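FAD-dependent pyridine nucleotide-disulphide oxidoreductase (PDB 3IWA) probably catalyses FAD-dependent, pyridine-nucleotide-linked redox chemistry, as in other NAD(P)H-oxidising members of the disulphide oxidoreductase family. Local coordinates at residues 202-205 and 206-210. Residues are numbered along the deposited sequence; the frame is centred on the assembly and turned at random.
Sequences KSLS and QMLRH
Leu204 and Leu208, one turn apart at the start of helix 202-214, meet along the buried side of the helix, CG of Leu204 lying 4.3 Å from CD1 of Leu208. The same CD1 methyl also leans against the backbone, 3.2 Å from Leu204 O. Leu204 directs its CD1 at CG of Met207, which widens the apolar strip, and Phe405 of strand 399-406 touches all three side chains. Alongside this packing, Arg209 N makes a short, fairly straight main-chain bond to Ser205 O at 2.7 Å. Helix 202-214 is the crossover of a beta-alpha-beta unit, linking the parallel strands 185-189 and 218-220 of a Rossmann-type sheet; through these side chains its first turns pack that unit against the antiparallel sheet that contains strand 399-406. Lys202 O is shared: Ser205 OG, set between its own backbone N and carbonyl carbon (chi1 78°), binds it at 2.7 Å and is tilted 21° from the carbonyl plane, whereas Gln206 N makes only a weak bond to it at 3.4 Å. A second weak bond runs from Gln206 N to Ser203 O. Towards solvent the contact is looser. Gln206 bends at chi2 (-58°), folding its amide back beside the Lys202 chain; the two side chains point the same way, with NE2 of Gln206 4.2 Å from CG of Lys202. Arg209 instead extends away from the first turn, its guanidinium held by a salt bridge to Glu213 and a hydrogen bond to Thr221.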
ATOM      1  N   LYS A 202       6.480  19.298 -11.942  1.00 38.52           N
ATOM      2  CA  LYS A 202       6.197  20.750 -11.923  1.00 40.17           C
ATOM      3  C   LYS A 202       4.714  21.044 -11.666  1.00 39.87           C
ATOM      4  O   LYS A 202       4.365  21.829 -10.783  1.00 40.20           O
ATOM      5  CB  LYS A 202       6.645  21.383 -13.246  1.00 41.71           C
ATOM      6  CG  LYS A 202       6.885  22.886 -13.159  1.00 45.58           C
ATOM      7  CD  LYS A 202       7.617  23.453 -14.379  1.00 49.76           C
ATOM      8  CE  LYS A 202       7.402  24.991 -14.470  1.00 53.02           C
ATOM      9  NZ  LYS A 202       7.665  25.536 -15.848  1.00 54.36           N
ATOM     10  N   SER A 203       3.837  20.349 -12.385  1.00 39.61           N
ATOM     11  CA  SER A 203       2.394  20.535 -12.252  1.00 39.62           C
ATOM     12  C   SER A 203       1.896  20.214 -10.830  1.00 39.75           C
ATOM     13  O   SER A 203       1.104  20.970 -10.232  1.00 39.06           O
ATOM     14  CB  SER A 203       1.649  19.703 -13.317  1.00 40.11           C
ATOM     15  OG  SER A 203       1.602  18.298 -13.031  1.00 39.52           O
ATOM     16  N   LEU A 204       2.390  19.113 -10.267  1.00 39.42           N
ATOM     17  CA  LEU A 204       2.014  18.756  -8.909  1.00 39.38           C
ATOM     18  C   LEU A 204       2.638  19.700  -7.850  1.00 39.28           C
ATOM     19  O   LEU A 204       2.033  20.004  -6.815  1.00 38.95           O
ATOM     20  CB  LEU A 204       2.377  17.301  -8.601  1.00 39.42           C
ATOM     21  CG  LEU A 204       1.682  16.835  -7.318  1.00 39.95           C
ATOM     22  CD1 LEU A 204       0.139  16.992  -7.474  1.00 39.32           C
ATOM     23  CD2 LEU A 204       2.054  15.417  -6.998  1.00 42.15           C
ATOM     24  N   SER A 205       3.852  20.146  -8.097  1.00 39.96           N
ATOM     25  CA  SER A 205       4.498  21.037  -7.147  1.00 41.54           C
ATOM     26  C   SER A 205       3.687  22.294  -6.866  1.00 42.19           C
ATOM     27  O   SER A 205       3.743  22.806  -5.753  1.00 43.24           O
ATOM     28  CB  SER A 205       5.878  21.408  -7.613  1.00 41.50           C
ATOM     29  OG  SER A 205       5.764  22.383  -8.601  1.00 42.40           O
ATOM     30  N   GLN A 206       2.891  22.761  -7.827  1.00 43.37           N
ATOM     31  CA  GLN A 206       2.092  23.984  -7.634  1.00 44.08           C
ATOM     32  C   GLN A 206       1.056  23.802  -6.550  1.00 44.39           C
ATOM     33  O   GLN A 206       0.715  24.751  -5.830  1.00 44.41           O
ATOM     34  CB  GLN A 206       1.317  24.394  -8.889  1.00 44.57           C
ATOM     35  CG  GLN A 206       2.079  24.529 -10.187  1.00 47.35           C
ATOM     36  CD  GLN A 206       3.214  25.519 -10.139  1.00 51.34           C
ATOM     37  OE1 GLN A 206       3.201  26.493  -9.363  1.00 53.11           O
ATOM     38  NE2 GLN A 206       4.219  25.276 -10.983  1.00 52.31           N
ATOM     39  N   MET A 207       0.496  22.605  -6.468  1.00 44.43           N
ATOM     40  CA  MET A 207      -0.419  22.312  -5.387  1.00 45.57           C
ATOM     41  C   MET A 207       0.313  22.496  -4.052  1.00 45.02           C
ATOM     42  O   MET A 207      -0.206  23.094  -3.127  1.00 45.79           O
ATOM     43  CB  MET A 207      -1.000  20.883  -5.504  1.00 46.29           C
ATOM     44  CG  MET A 207      -2.030  20.613  -6.661  1.00 49.57           C
ATOM     45  SD  MET A 207      -3.414  21.794  -6.715  1.00 53.41           S
ATOM     46  CE  MET A 207      -2.712  23.198  -7.536  1.00 55.79           C
ATOM     47  N   LEU A 208       1.526  21.980  -3.946  1.00 44.53           N
ATOM     48  CA  LEU A 208       2.257  22.097  -2.688  1.00 44.07           C
ATOM     49  C   LEU A 208       2.636  23.565  -2.478  1.00 43.73           C
ATOM     50  O   LEU A 208       2.544  24.065  -1.368  1.00 43.53           O
ATOM     51  CB  LEU A 208       3.487  21.178  -2.639  1.00 43.10           C
ATOM     52  CG  LEU A 208       3.308  19.664  -2.511  1.00 43.05           C
ATOM     53  CD1 LEU A 208       2.755  19.017  -3.827  1.00 43.14           C
ATOM     54  CD2 LEU A 208       4.644  19.008  -2.124  1.00 39.74           C
ATOM     55  N   ARG A 209       3.047  24.242  -3.542  1.00 44.00           N
ATOM     56  CA  ARG A 209       3.392  25.665  -3.470  1.00 45.03           C
ATOM     57  C   ARG A 209       2.242  26.473  -2.878  1.00 46.27           C
ATOM     58  O   ARG A 209       2.476  27.300  -1.986  1.00 46.28           O
ATOM     59  CB  ARG A 209       3.795  26.237  -4.833  1.00 44.53           C
ATOM     60  CG  ARG A 209       4.395  27.637  -4.754  1.00 43.47           C
ATOM     61  CD  ARG A 209       4.868  28.157  -6.118  1.00 42.55           C
ATOM     62  NE  ARG A 209       5.364  29.547  -6.039  1.00 40.19           N
ATOM     63  CZ  ARG A 209       6.341  30.060  -6.782  1.00 40.80           C
ATOM     64  NH1 ARG A 209       6.980  29.364  -7.707  1.00 38.50           N
ATOM     65  NH2 ARG A 209       6.725  31.307  -6.570  1.00 47.33           N
ATOM     66  N   HIS A 210       1.011  26.185  -3.314  1.00 47.94           N
ATOM     67  CA  HIS A 210      -0.158  26.957  -2.881  1.00 49.25           C
ATOM     68  C   HIS A 210      -0.421  26.731  -1.423  1.00 49.72           C
ATOM     69  O   HIS A 210      -0.752  27.676  -0.713  1.00 50.04           O
ATOM     70  CB  HIS A 210      -1.429  26.601  -3.653  1.00 49.99           C
ATOM     71  CG  HIS A 210      -2.665  27.294  -3.140  1.00 52.63           C
ATOM     72  ND1 HIS A 210      -3.709  26.616  -2.542  1.00 54.61           N
ATOM     73  CD2 HIS A 210      -3.015  28.606  -3.125  1.00 55.36           C
ATOM     74  CE1 HIS A 210      -4.656  27.474  -2.206  1.00 56.24           C
ATOM     75  NE2 HIS A 210      -4.252  28.689  -2.532  1.00 57.09           N
TER